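Side-chain contacts in alanine racemase (Actinobacillus succinogenes, PDB 3C3K), which has the two-lobed alpha/beta fold of the periplasmic binding protein-like family: residues I130-A135 / E164-M169; H141-Y146 / I160-N165; L173-L178 / A197-A202; I191-A196 / L232-Q237; Q201-S206 / Q212-V217. One frame throughout, in Å; residues are numbered along the deposited sequence.

Contact 1 of 5, residues I130-A135 / E164-M169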
# COMPACT_ATOMS: atom_id res chain seq x y z
N ILE B 130 -15.17 -8.38 12.01
CA ILE B 130 -15.29 -7.83 10.67
C ILE B 130 -14.38 -8.73 9.81
O ILE B 130 -13.13 -8.76 10.02
CB ILE B 130 -14.83 -6.33 10.56
CG1 ILE B 130 -15.71 -5.45 11.44
CG2 ILE B 130 -14.95 -5.82 9.07
CD1 ILE B 130 -15.34 -3.99 11.45
N ASN B 131 -14.99 -9.53 8.94
CA ASN B 131 -14.20 -10.40 8.07
C ASN B 131 -14.19 -9.82 6.64
O ASN B 131 -14.89 -8.83 6.36
CB ASN B 131 -14.74 -11.84 8.16
CG ASN B 131 -13.71 -12.88 7.79
OD1 ASN B 131 -12.70 -12.57 7.17
ND2 ASN B 131 -14.01 -14.15 8.08
N HIS B 132 -13.43 -10.37 5.71
CA HIS B 132 -13.40 -9.71 4.40
C HIS B 132 -13.77 -10.66 3.27
O HIS B 132 -14.98 -10.70 2.85
CB HIS B 132 -12.11 -8.86 4.18
CG HIS B 132 -11.86 -8.43 2.76
ND1 HIS B 132 -12.82 -7.80 1.99
CD2 HIS B 132 -10.75 -8.53 1.98
CE1 HIS B 132 -12.31 -7.54 0.78
NE2 HIS B 132 -11.06 -7.98 0.75
N ASP B 133 -12.82 -11.45 2.80
CA ASP B 133 -13.02 -12.31 1.58
C ASP B 133 -12.72 -13.76 1.95
O ASP B 133 -11.56 -14.15 2.08
CB ASP B 133 -12.04 -11.83 0.51
CG ASP B 133 -12.07 -12.63 -0.81
OD1 ASP B 133 -12.89 -13.56 -1.08
OD2 ASP B 133 -11.20 -12.27 -1.62
N LEU B 134 -13.78 -14.53 2.15
CA LEU B 134 -13.68 -15.93 2.57
C LEU B 134 -13.08 -16.93 1.56
O LEU B 134 -12.98 -18.08 1.90
CB LEU B 134 -15.06 -16.46 3.02
CG LEU B 134 -15.61 -16.07 4.42
CD1 LEU B 134 -16.98 -16.76 4.59
CD2 LEU B 134 -14.71 -16.48 5.58
N ALA B 135 -12.75 -16.53 0.32
CA ALA B 135 -12.03 -17.43 -0.58
C ALA B 135 -10.65 -17.76 0.05
O ALA B 135 -10.11 -18.84 -0.18
CB ALA B 135 -11.84 -16.76 -2.00
N GLU B 164 -16.67 -5.46 2.06
CA GLU B 164 -16.53 -5.83 0.63
C GLU B 164 -15.14 -5.57 0.09
O GLU B 164 -14.55 -6.39 -0.63
CB GLU B 164 -17.57 -5.16 -0.27
CG GLU B 164 -17.18 -5.34 -1.73
CD GLU B 164 -18.35 -5.32 -2.69
OE1 GLU B 164 -19.10 -4.31 -2.71
OE2 GLU B 164 -18.50 -6.29 -3.47
N ASN B 165 -14.60 -4.41 0.42
CA ASN B 165 -13.24 -4.08 -0.01
C ASN B 165 -12.29 -4.04 1.14
O ASN B 165 -12.73 -3.99 2.26
CB ASN B 165 -13.29 -2.73 -0.68
CG ASN B 165 -14.17 -2.75 -1.89
OD1 ASN B 165 -13.96 -3.54 -2.79
ND2 ASN B 165 -15.19 -1.94 -1.90
N LEU B 166 -10.98 -4.05 0.87
CA LEU B 166 -10.04 -3.89 1.92
C LEU B 166 -9.66 -2.40 2.02
O LEU B 166 -8.63 -1.98 1.52
CB LEU B 166 -8.79 -4.81 1.74
CG LEU B 166 -7.97 -4.80 3.03
CD1 LEU B 166 -8.57 -5.72 4.04
CD2 LEU B 166 -6.48 -5.11 2.80
N ASP B 167 -10.49 -1.60 2.69
CA ASP B 167 -10.16 -0.20 2.90
C ASP B 167 -10.90 0.31 4.10
O ASP B 167 -11.79 -0.36 4.59
CB ASP B 167 -10.42 0.67 1.64
CG ASP B 167 -11.86 0.68 1.17
OD1 ASP B 167 -12.79 0.47 1.95
OD2 ASP B 167 -12.06 0.94 -0.03
N TYR B 168 -10.54 1.51 4.57
CA TYR B 168 -11.03 1.99 5.86
C TYR B 168 -12.56 2.22 5.77
O TYR B 168 -13.26 1.94 6.70
CB TYR B 168 -10.26 3.24 6.31
CG TYR B 168 -10.89 4.51 5.83
CD1 TYR B 168 -11.83 5.21 6.62
CD2 TYR B 168 -10.59 5.01 4.57
CE1 TYR B 168 -12.45 6.36 6.16
CE2 TYR B 168 -11.19 6.19 4.11
CZ TYR B 168 -12.10 6.85 4.90
OH TYR B 168 -12.66 8.00 4.42
N MET B 169 -13.05 2.68 4.63
CA MET B 169 -14.47 2.89 4.45
C MET B 169 -15.23 1.59 4.62
O MET B 169 -16.32 1.59 5.23
CB MET B 169 -14.79 3.51 3.05
CG MET B 169 -16.31 3.82 2.86
SD MET B 169 -17.00 4.91 4.14
CE MET B 169 -15.67 6.17 4.45

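Contact 2 of 5, residues H141-Y146 / I160-N165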
# COMPACT_ATOMS: atom_id res chain seq x y z
N HIS B 141 -10.13 -19.42 8.64
CA HIS B 141 -9.55 -19.88 9.90
C HIS B 141 -9.77 -18.83 10.99
O HIS B 141 -9.97 -19.16 12.18
CB HIS B 141 -8.03 -20.04 9.76
CG HIS B 141 -7.62 -21.32 9.11
ND1 HIS B 141 -8.50 -22.36 8.89
CD2 HIS B 141 -6.43 -21.72 8.63
CE1 HIS B 141 -7.86 -23.36 8.32
NE2 HIS B 141 -6.59 -23.01 8.17
N ARG B 142 -9.66 -17.55 10.61
CA ARG B 142 -9.85 -16.49 11.61
C ARG B 142 -11.30 -16.49 12.02
O ARG B 142 -11.60 -16.35 13.17
CB ARG B 142 -9.39 -15.10 11.12
CG ARG B 142 -7.78 -14.94 11.01
CD ARG B 142 -7.37 -13.65 10.20
NE ARG B 142 -6.01 -13.85 9.71
CZ ARG B 142 -5.37 -13.10 8.84
NH1 ARG B 142 -5.91 -11.96 8.39
NH2 ARG B 142 -4.14 -13.46 8.48
N GLU B 143 -12.21 -16.69 11.07
CA GLU B 143 -13.64 -16.79 11.40
C GLU B 143 -13.98 -18.00 12.30
O GLU B 143 -14.74 -17.82 13.22
CB GLU B 143 -14.50 -16.74 10.12
CG GLU B 143 -16.00 -16.78 10.36
CD GLU B 143 -16.88 -16.51 9.14
OE1 GLU B 143 -16.71 -15.49 8.44
OE2 GLU B 143 -17.82 -17.29 8.89
N SER B 144 -13.38 -19.19 12.05
CA SER B 144 -13.70 -20.41 12.82
C SER B 144 -13.15 -20.22 14.17
O SER B 144 -13.79 -20.54 15.13
CB SER B 144 -12.92 -21.68 12.36
OG SER B 144 -13.02 -21.96 11.02
N GLY B 145 -11.88 -19.81 14.22
CA GLY B 145 -11.17 -19.58 15.46
C GLY B 145 -12.04 -18.66 16.34
O GLY B 145 -12.28 -18.99 17.49
N TYR B 146 -12.54 -17.55 15.78
CA TYR B 146 -13.42 -16.60 16.50
C TYR B 146 -14.71 -17.31 16.99
O TYR B 146 -15.07 -17.22 18.13
CB TYR B 146 -13.81 -15.43 15.56
CG TYR B 146 -15.07 -14.65 15.89
CD1 TYR B 146 -16.27 -14.87 15.17
CD2 TYR B 146 -15.07 -13.62 16.84
CE1 TYR B 146 -17.44 -14.17 15.44
CE2 TYR B 146 -16.24 -12.87 17.09
CZ TYR B 146 -17.43 -13.20 16.40
OH TYR B 146 -18.60 -12.50 16.64
N ILE B 160 -20.84 -11.36 12.75
CA ILE B 160 -19.84 -11.18 11.71
C ILE B 160 -20.37 -10.25 10.67
O ILE B 160 -21.53 -10.41 10.19
CB ILE B 160 -19.52 -12.54 11.06
CG1 ILE B 160 -19.05 -13.50 12.12
CG2 ILE B 160 -18.49 -12.38 9.91
CD1 ILE B 160 -19.06 -14.99 11.73
N SER B 161 -19.54 -9.29 10.29
CA SER B 161 -19.96 -8.42 9.23
C SER B 161 -18.86 -8.45 8.18
O SER B 161 -17.69 -8.50 8.53
CB SER B 161 -20.11 -7.02 9.84
OG SER B 161 -20.31 -6.06 8.85
N TYR B 162 -19.20 -8.45 6.89
CA TYR B 162 -18.18 -8.72 5.88
C TYR B 162 -17.85 -7.45 5.16
O TYR B 162 -18.74 -6.75 4.64
CB TYR B 162 -18.59 -9.84 4.88
CG TYR B 162 -18.70 -11.19 5.54
CD1 TYR B 162 -17.58 -12.00 5.66
CD2 TYR B 162 -19.92 -11.67 6.06
CE1 TYR B 162 -17.65 -13.22 6.28
CE2 TYR B 162 -20.00 -12.95 6.68
CZ TYR B 162 -18.84 -13.70 6.78
OH TYR B 162 -18.77 -14.94 7.41
N ALA B 163 -16.57 -7.11 5.16
CA ALA B 163 -16.21 -5.91 4.42
C ALA B 163 -16.12 -6.26 2.95
O ALA B 163 -15.51 -7.23 2.61
CB ALA B 163 -14.87 -5.33 4.95
N GLU B 164 -16.67 -5.46 2.06
CA GLU B 164 -16.53 -5.83 0.63
C GLU B 164 -15.14 -5.57 0.09
O GLU B 164 -14.55 -6.39 -0.63
CB GLU B 164 -17.57 -5.16 -0.27
CG GLU B 164 -17.18 -5.34 -1.73
CD GLU B 164 -18.35 -5.32 -2.69
OE1 GLU B 164 -19.10 -4.31 -2.71
OE2 GLU B 164 -18.50 -6.29 -3.47
N ASN B 165 -14.60 -4.41 0.42
CA ASN B 165 -13.24 -4.08 -0.01
C ASN B 165 -12.29 -4.04 1.14
O ASN B 165 -12.73 -3.99 2.26
CB ASN B 165 -13.29 -2.73 -0.68
CG ASN B 165 -14.17 -2.75 -1.89
OD1 ASN B 165 -13.96 -3.54 -2.79
ND2 ASN B 165 -15.19 -1.94 -1.90

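Contact 3 of 5, residues L173-L178 / A197-A202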
# COMPACT_ATOMS: atom_id res chain seq x y z
N LEU B 173 -18.17 1.04 7.37
CA LEU B 173 -19.47 0.47 6.99
C LEU B 173 -19.83 -0.87 7.71
O LEU B 173 -20.98 -1.05 8.21
CB LEU B 173 -19.46 0.24 5.50
CG LEU B 173 -19.28 1.53 4.72
CD1 LEU B 173 -19.15 1.22 3.19
CD2 LEU B 173 -20.48 2.41 4.97
N ALA B 174 -18.90 -1.82 7.74
CA ALA B 174 -19.02 -2.99 8.57
C ALA B 174 -19.38 -2.58 10.04
O ALA B 174 -20.25 -3.16 10.66
CB ALA B 174 -17.70 -3.80 8.56
N THR B 175 -18.71 -1.60 10.59
CA THR B 175 -18.96 -1.20 11.94
C THR B 175 -20.36 -0.59 12.13
O THR B 175 -21.05 -0.93 13.07
CB THR B 175 -17.85 -0.27 12.44
OG1 THR B 175 -16.59 -0.97 12.33
CG2 THR B 175 -18.14 0.18 13.84
N PHE B 176 -20.76 0.30 11.25
CA PHE B 176 -22.10 0.87 11.36
C PHE B 176 -23.13 -0.27 11.33
O PHE B 176 -24.01 -0.32 12.15
CB PHE B 176 -22.35 1.94 10.28
CG PHE B 176 -21.64 3.26 10.57
CD1 PHE B 176 -21.83 3.91 11.76
CD2 PHE B 176 -20.73 3.82 9.66
CE1 PHE B 176 -21.16 5.09 12.02
CE2 PHE B 176 -20.10 5.02 9.92
CZ PHE B 176 -20.29 5.63 11.07
N SER B 177 -22.93 -1.25 10.49
CA SER B 177 -23.84 -2.39 10.40
C SER B 177 -23.94 -3.15 11.72
O SER B 177 -25.03 -3.58 12.08
CB SER B 177 -23.35 -3.31 9.29
OG SER B 177 -24.21 -4.45 9.17
N LEU B 178 -22.83 -3.29 12.47
CA LEU B 178 -22.82 -4.04 13.76
C LEU B 178 -23.43 -3.23 14.89
O LEU B 178 -23.97 -3.78 15.86
CB LEU B 178 -21.40 -4.43 14.19
CG LEU B 178 -20.59 -5.38 13.29
CD1 LEU B 178 -19.13 -5.27 13.66
CD2 LEU B 178 -21.06 -6.82 13.40
N ALA B 197 -8.96 0.31 11.43
CA ALA B 197 -8.82 1.77 11.44
C ALA B 197 -10.16 2.42 11.12
O ALA B 197 -10.49 3.47 11.66
CB ALA B 197 -7.75 2.21 10.46
N GLY B 198 -10.93 1.79 10.24
CA GLY B 198 -12.28 2.26 9.86
C GLY B 198 -13.25 1.98 10.99
O GLY B 198 -14.17 2.77 11.26
N ALA B 199 -13.04 0.87 11.69
CA ALA B 199 -13.89 0.62 12.84
C ALA B 199 -13.72 1.72 13.91
O ALA B 199 -14.70 2.26 14.41
CB ALA B 199 -13.69 -0.78 13.37
N ILE B 200 -12.47 2.08 14.22
CA ILE B 200 -12.14 3.14 15.15
C ILE B 200 -12.76 4.48 14.71
O ILE B 200 -13.41 5.19 15.50
CB ILE B 200 -10.59 3.30 15.25
CG1 ILE B 200 -9.97 2.08 15.95
CG2 ILE B 200 -10.24 4.63 15.95
CD1 ILE B 200 -8.43 2.16 16.31
N GLN B 201 -12.65 4.80 13.43
CA GLN B 201 -13.36 5.97 12.92
C GLN B 201 -14.89 5.96 13.11
O GLN B 201 -15.47 6.94 13.58
CB GLN B 201 -13.06 6.19 11.46
CG GLN B 201 -13.64 7.53 11.04
CD GLN B 201 -13.11 8.08 9.76
OE1 GLN B 201 -13.87 8.28 8.80
NE2 GLN B 201 -11.83 8.43 9.75
N ALA B 202 -15.57 4.88 12.75
CA ALA B 202 -17.03 4.84 12.96
C ALA B 202 -17.41 4.88 14.44
O ALA B 202 -18.41 5.50 14.87
CB ALA B 202 -17.58 3.55 12.36

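Contact 4 of 5, residues I191-A196 / L232-Q237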
# COMPACT_ATOMS: atom_id res chain seq x y z
N ILE B 191 -10.04 -8.50 10.81
CA ILE B 191 -9.13 -9.39 10.07
C ILE B 191 -7.98 -8.64 9.34
O ILE B 191 -7.08 -9.27 8.75
CB ILE B 191 -10.04 -10.19 9.12
CG1 ILE B 191 -10.34 -11.57 9.65
CG2 ILE B 191 -9.83 -9.99 7.63
CD1 ILE B 191 -10.51 -11.58 11.06
N SER B 192 -7.99 -7.32 9.44
CA SER B 192 -6.87 -6.50 8.95
C SER B 192 -6.85 -5.18 9.73
O SER B 192 -7.91 -4.63 10.00
CB SER B 192 -7.05 -6.18 7.48
OG SER B 192 -6.17 -5.11 7.11
N ASP B 193 -5.66 -4.64 10.02
CA ASP B 193 -5.55 -3.31 10.58
C ASP B 193 -6.26 -2.24 9.73
O ASP B 193 -6.69 -1.28 10.25
CB ASP B 193 -4.07 -2.91 10.71
CG ASP B 193 -3.33 -3.77 11.69
OD1 ASP B 193 -3.98 -4.35 12.59
OD2 ASP B 193 -2.09 -3.80 11.64
N VAL B 194 -6.34 -2.41 8.42
CA VAL B 194 -6.99 -1.40 7.53
C VAL B 194 -8.51 -1.30 7.90
O VAL B 194 -9.08 -0.22 8.01
CB VAL B 194 -6.83 -1.79 6.06
CG1 VAL B 194 -7.57 -0.83 5.14
CG2 VAL B 194 -5.34 -1.79 5.65
N LEU B 195 -9.13 -2.45 8.09
CA LEU B 195 -10.56 -2.48 8.44
C LEU B 195 -10.75 -1.96 9.85
O LEU B 195 -11.75 -1.31 10.13
CB LEU B 195 -11.05 -3.92 8.31
CG LEU B 195 -11.00 -4.40 6.86
CD1 LEU B 195 -11.42 -5.90 6.88
CD2 LEU B 195 -11.90 -3.54 5.92
N ALA B 196 -9.79 -2.21 10.73
CA ALA B 196 -9.91 -1.81 12.16
C ALA B 196 -9.79 -0.29 12.29
O ALA B 196 -10.44 0.34 13.13
CB ALA B 196 -8.87 -2.53 13.05
N LEU B 232 -3.63 0.93 17.75
CA LEU B 232 -4.40 -0.26 17.49
C LEU B 232 -3.73 -1.54 17.97
O LEU B 232 -2.65 -1.86 17.50
CB LEU B 232 -4.74 -0.32 15.96
CG LEU B 232 -5.45 -1.60 15.62
CD1 LEU B 232 -6.87 -1.51 16.26
CD2 LEU B 232 -5.44 -1.74 14.08
N THR B 233 -4.33 -2.20 18.97
CA THR B 233 -4.00 -3.56 19.28
C THR B 233 -4.18 -4.45 18.06
O THR B 233 -5.14 -4.34 17.30
CB THR B 233 -4.83 -4.09 20.42
OG1 THR B 233 -4.59 -3.28 21.56
CG2 THR B 233 -4.50 -5.59 20.77
N THR B 234 -3.23 -5.33 17.86
CA THR B 234 -3.23 -6.10 16.65
C THR B 234 -2.48 -7.39 16.83
O THR B 234 -1.77 -7.60 17.84
CB THR B 234 -2.65 -5.26 15.49
OG1 THR B 234 -2.81 -5.95 14.25
CG2 THR B 234 -1.14 -4.90 15.74
N VAL B 235 -2.67 -8.28 15.85
CA VAL B 235 -1.80 -9.44 15.71
C VAL B 235 -0.67 -9.12 14.73
O VAL B 235 -0.90 -9.04 13.53
CB VAL B 235 -2.58 -10.71 15.28
CG1 VAL B 235 -1.68 -11.88 15.20
CG2 VAL B 235 -3.70 -11.00 16.23
N GLN B 236 0.54 -8.95 15.26
CA GLN B 236 1.73 -8.64 14.45
C GLN B 236 2.27 -9.87 13.76
O GLN B 236 2.55 -10.88 14.44
CB GLN B 236 2.83 -8.10 15.36
CG GLN B 236 4.12 -7.79 14.65
CD GLN B 236 3.99 -6.51 13.94
OE1 GLN B 236 3.69 -5.49 14.56
NE2 GLN B 236 4.17 -6.53 12.61
N GLN B 237 2.27 -9.85 12.42
CA GLN B 237 2.95 -10.90 11.62
C GLN B 237 4.40 -10.50 11.29
O GLN B 237 4.68 -9.31 11.10
CB GLN B 237 2.26 -11.10 10.29
CG GLN B 237 0.83 -11.60 10.45
CD GLN B 237 0.40 -12.36 9.24
OE1 GLN B 237 1.14 -13.23 8.77
NE2 GLN B 237 -0.83 -12.08 8.73

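Contact 5 of 5, residues Q201-S206 / Q212-V217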
# COMPACT_ATOMS: atom_id res chain seq x y z
N GLN B 201 -12.65 4.80 13.43
CA GLN B 201 -13.36 5.97 12.92
C GLN B 201 -14.89 5.96 13.11
O GLN B 201 -15.47 6.94 13.58
CB GLN B 201 -13.06 6.19 11.46
CG GLN B 201 -13.64 7.53 11.04
CD GLN B 201 -13.11 8.08 9.76
OE1 GLN B 201 -13.87 8.28 8.80
NE2 GLN B 201 -11.83 8.43 9.75
N ALA B 202 -15.57 4.88 12.75
CA ALA B 202 -17.03 4.84 12.96
C ALA B 202 -17.41 4.88 14.44
O ALA B 202 -18.41 5.50 14.87
CB ALA B 202 -17.58 3.55 12.36
N LEU B 203 -16.63 4.20 15.24
CA LEU B 203 -16.89 4.15 16.68
C LEU B 203 -16.83 5.58 17.31
O LEU B 203 -17.73 6.01 18.06
CB LEU B 203 -15.87 3.22 17.33
CG LEU B 203 -16.20 1.70 17.19
CD1 LEU B 203 -15.11 0.93 17.83
CD2 LEU B 203 -17.54 1.31 17.86
N THR B 204 -15.75 6.30 16.98
CA THR B 204 -15.53 7.69 17.39
C THR B 204 -16.62 8.64 16.90
O THR B 204 -17.08 9.53 17.65
CB THR B 204 -14.19 8.18 16.88
OG1 THR B 204 -13.18 7.29 17.36
CG2 THR B 204 -13.92 9.57 17.35
N GLU B 205 -17.02 8.48 15.65
CA GLU B 205 -18.06 9.35 15.10
C GLU B 205 -19.41 9.00 15.70
O GLU B 205 -20.35 9.77 15.65
CB GLU B 205 -18.11 9.22 13.60
CG GLU B 205 -16.93 9.85 12.91
CD GLU B 205 -16.94 9.60 11.42
OE1 GLU B 205 -17.83 8.86 10.95
OE2 GLU B 205 -16.06 10.14 10.73
N SER B 206 -19.52 7.82 16.28
CA SER B 206 -20.77 7.37 16.87
C SER B 206 -20.76 7.76 18.36
O SER B 206 -21.72 7.54 19.05
CB SER B 206 -20.91 5.85 16.71
OG SER B 206 -21.32 5.49 15.38
N GLN B 212 -13.34 1.65 26.35
CA GLN B 212 -14.28 1.56 27.49
C GLN B 212 -15.65 1.06 27.07
O GLN B 212 -16.20 0.17 27.68
CB GLN B 212 -14.38 2.92 28.22
CG GLN B 212 -13.04 3.32 28.90
CD GLN B 212 -11.93 3.90 27.95
OE1 GLN B 212 -12.16 4.29 26.80
NE2 GLN B 212 -10.71 4.00 28.51
N ASP B 213 -16.20 1.62 25.99
CA ASP B 213 -17.46 1.12 25.45
C ASP B 213 -17.25 -0.07 24.49
O ASP B 213 -18.00 -1.05 24.56
CB ASP B 213 -18.15 2.23 24.68
CG ASP B 213 -18.63 3.34 25.60
OD1 ASP B 213 -19.10 3.04 26.72
OD2 ASP B 213 -18.47 4.53 25.26
N VAL B 214 -16.31 0.08 23.55
CA VAL B 214 -16.05 -0.91 22.51
C VAL B 214 -14.51 -0.96 22.26
O VAL B 214 -13.88 0.03 21.88
CB VAL B 214 -16.76 -0.61 21.22
CG1 VAL B 214 -16.49 -1.72 20.16
CG2 VAL B 214 -18.33 -0.44 21.41
N ALA B 215 -13.94 -2.12 22.50
CA ALA B 215 -12.54 -2.41 22.28
C ALA B 215 -12.40 -2.73 20.78
O ALA B 215 -13.35 -3.24 20.18
CB ALA B 215 -12.19 -3.61 23.07
N VAL B 216 -11.24 -2.47 20.18
CA VAL B 216 -10.94 -2.84 18.77
C VAL B 216 -9.61 -3.58 18.72
O VAL B 216 -8.64 -3.15 19.35
CB VAL B 216 -10.89 -1.59 17.82
CG1 VAL B 216 -10.68 -2.02 16.35
CG2 VAL B 216 -12.17 -0.73 17.94
N VAL B 217 -9.56 -4.67 17.96
CA VAL B 217 -8.34 -5.41 17.68
C VAL B 217 -8.27 -5.61 16.16
O VAL B 217 -9.28 -5.89 15.49
CB VAL B 217 -8.27 -6.78 18.44
CG1 VAL B 217 -7.03 -7.64 18.00
CG2 VAL B 217 -8.30 -6.53 19.94

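Contact 1 of 5, residues I130-A135 / E164-M169
His132 lays its imidazole against the backbone and side chain of Leu166. Both residues sit in loops at the carboxyl end of the four-stranded parallel sheet, in one lobe of a periplasmic binding protein-like fold: His132 just follows strand 127-131, and Leu166 lies in the turn leading into helix 168-179. The apolar part is a loose crossing at roughly a right angle. One ring face lies under Leu166 CA, while His132 NE2 comes 4.0 Å from Leu166 CB and His132 CD2 comes 4.1 Å from Leu166 CD1. The carbonyl of Glu164 faces the edge of the same ring, but its modelled distance is too short to be trusted. With CG anti to the backbone N (chi1 166°), the imidazole swings across to the other loop, and ND1 finds its polar partner in Ala163 O, just before Glu164, which fixes the rotation of the ring.

Side-chain bonds also shape the backbone on each side. Asp167 is the N-cap of helix 168-179, its OD1 accepting from Ala170 N. Asp133 makes an Asx turn, OD1 being met by Ala135 N at 3.3 Å from above the carboxylate plane. Asn131 uses both halves of its amide: ND2 donates to Glu143 OE1 and Ala139 O, and OD1 receives His132 N at 2.7 Å, tilted 27° out of the carbonyl plane.

Contact 2 of 5, residues H141-Y146 / I160-N165
Ile160 and Glu143 bury nearly equal amounts of surface here, and they meet at about a right angle. The isoleucine stretches its CG1 branch toward the helix (chi2 164°), which puts its terminal methyl CD1 3.8 Å from Glu143 CG and 3.7 Å from Glu143 CD. The glutamate comes the other way. With CG anti to the backbone N (chi1 -178°) and the chain extended beyond it, the methylene carries the apolar contact and the carboxylate is delivered farther along the strand, to Tyr162.

There the phenol OH donates to Glu143 OE1. The modelled separation of 2.4 Å between Tyr162 OH and Glu143 OE1 is so short that the exact length is doubtful. OE1, also bonded by Asn131, approaches the ring at its edge, near its plane, with the carboxylate turned 52° from the ring. Glu143 thereby joins the helix to two neighbouring strands.

Those strands, 127-131 and 159-162, are the two strands of a beta-alpha-beta unit whose helix is 137-152. The helix segment runs back almost antiparallel to strand 160-162, with the axes 11.6 Å apart at closest.

One turn beyond Glu143, Tyr146 packs the same CG1 branch of Ile160. The two side chains slide past each other in opposite directions, Tyr146 CE1 resting 3.8 Å from Ile160 CG1. The Tyr146 hydroxyl is held beyond the contact by Ile127 O and Arg159 N, while Leu129 of strand 127-131 packs against both Glu143 and Tyr146.

Contact 3 of 5, residues L173-L178 / A197-A202
Thr175 and Ala199 mark the closest approach of two helices, their CA atoms only 5.5 Å apart. The axes of segments 173-178 and 197-202 come within 8.3 Å and cross at -51°, a close packing made possible by small residues on the facing side of the second helix.

Thr175 points into the interface and splits its two branches. OG1 lies tight against the methyl of Ala199, 3.1 Å from Ala199 CB, and has its hydrogen-bonding partner within its own helix, at Gly171 O. CG2, anti to the backbone N, instead reaches Ala202 CB at 3.7 Å. Phe176, the next residue, covers that same methyl with its ring face: Ala202 CB stands 3.8 Å from the centroid of the Phe176 ring, 17° off its normal, a CH-pi contact. One alanine methyl thus serves both residues.

Both helices are crossover helices lying on the same face of the four-stranded parallel sheet. Ile130 of strand 127-131 packs beneath the seam, touching Thr175 and Ala199, while Leu178 leans on Ala128 of that strand and on Ser161 of strand 159-162.

Contact 4 of 5, residues I191-A196 / L232-Q237
Asp193 points its carboxylate across to Thr234, and the two side chains meet at about a right angle. The aspartate is the first residue of helix 193-205, whose N-cap is Ser192: Ser192 OG accepts from Val194 N at 3.0 Å, with an N-H...O angle of 151°. The contact therefore ties a helix start in the periplasmic binding protein-like lobe to strand 234-236, which pairs antiparallel with strand 270-272. Position at the helix N-terminus should also help stabilise the negative charge of the carboxylate.

Leu232 crosses the aspartate obliquely. Its CG is anti to the backbone N and its CD2 methyl is the one that reaches out, 3.3 Å from Asp193 OD1, 3.8 Å from Asp193 CB and 3.7 Å from Ala196 CB. CD1 stays close to the same alanine, 3.9 Å from Ala196 CB. The leucine thus touches both Asp193 and Ala196, on the same helix, and Val216 of strand 215-217 packs against both Ala196 and Leu232.

All four residues are buried, so the carboxylate needs partners for both oxygens. OD2 receives Val222 N, and more weakly Gly221 N, from the loop after strand 215-217. OD1 is gripped by the threonine, whose hydroxyl is swung anti to its backbone N (chi1 -172°): Thr234 OG1 donates to the syn lone pair of Asp193 OD1 over 2.6 Å.

Contact 5 of 5, residues Q201-S206 / Q212-V217
Leu203 meets Val214 and Val216 with its side chain fully stretched. CG stands anti to the carbonyl carbon (chi1 -80°) and CD1 then continues away from CA (chi2 178°), which makes CD1 the leading methyl and leaves CD2 on the flank. Each valine holds its CG1 anti to the backbone N and its CG2 beside it. The leucine meets Val216 through CG2, and Val214 through CB and both methyls, chiefly CG1.

With Val216 the meeting is tip to tip: Leu203 CD1 lies 3.4 Å from Val216 CG2, tighter than usual for two methyls. Val214 is crossed at about a right angle, and here both leucine methyls take part. Leu203 CD1 is 3.8 Å from Val214 CG1, while Leu203 CD2 is 3.9 Å from Val214 CB.

The two segments belong to a beta-alpha-beta unit, strand 187-190, helix 193-205 and strand 215-217, and Leu203 packs the crossover helix onto strand 215-217 and the residue before it. Val214 and Val216 both face the helix because side chains alternate along an extended chain; Ala215 between them points away, and touches Leu119 of helix 108-121.

Leu208 and Ile210, in the short loop joining the segments, also pack against Leu203, and Ile188 of the neighbouring strand touches Val214. Ser206 OG bonds back to Ala202 O at 3.0 Å, 32° out of the carbonyl plane.

All five contacts lie in one lobe, built round the parallel sheet ordered 159-162, 127-131, 187-190, 215-217. Contacts 1 and 2 share Glu164 and Asn165, with centres about 8 Å apart, toward the 159-162 edge. Contacts 3 and 5 share Gln201 and Ala202, with centres also about 8 Å apart; contact 3 joins two helices over strand 127-131, and contact 5 reaches the 215-217 edge. Helix 193-205 runs through contacts 3, 4 and 5. Along the chain, contacts 1 and 2 close before the others open, and contact 5 falls between the segments of contact 4. Crossover helices pack on both faces of the sheet, 137-152 on one, 168-179 with 193-205 on the other.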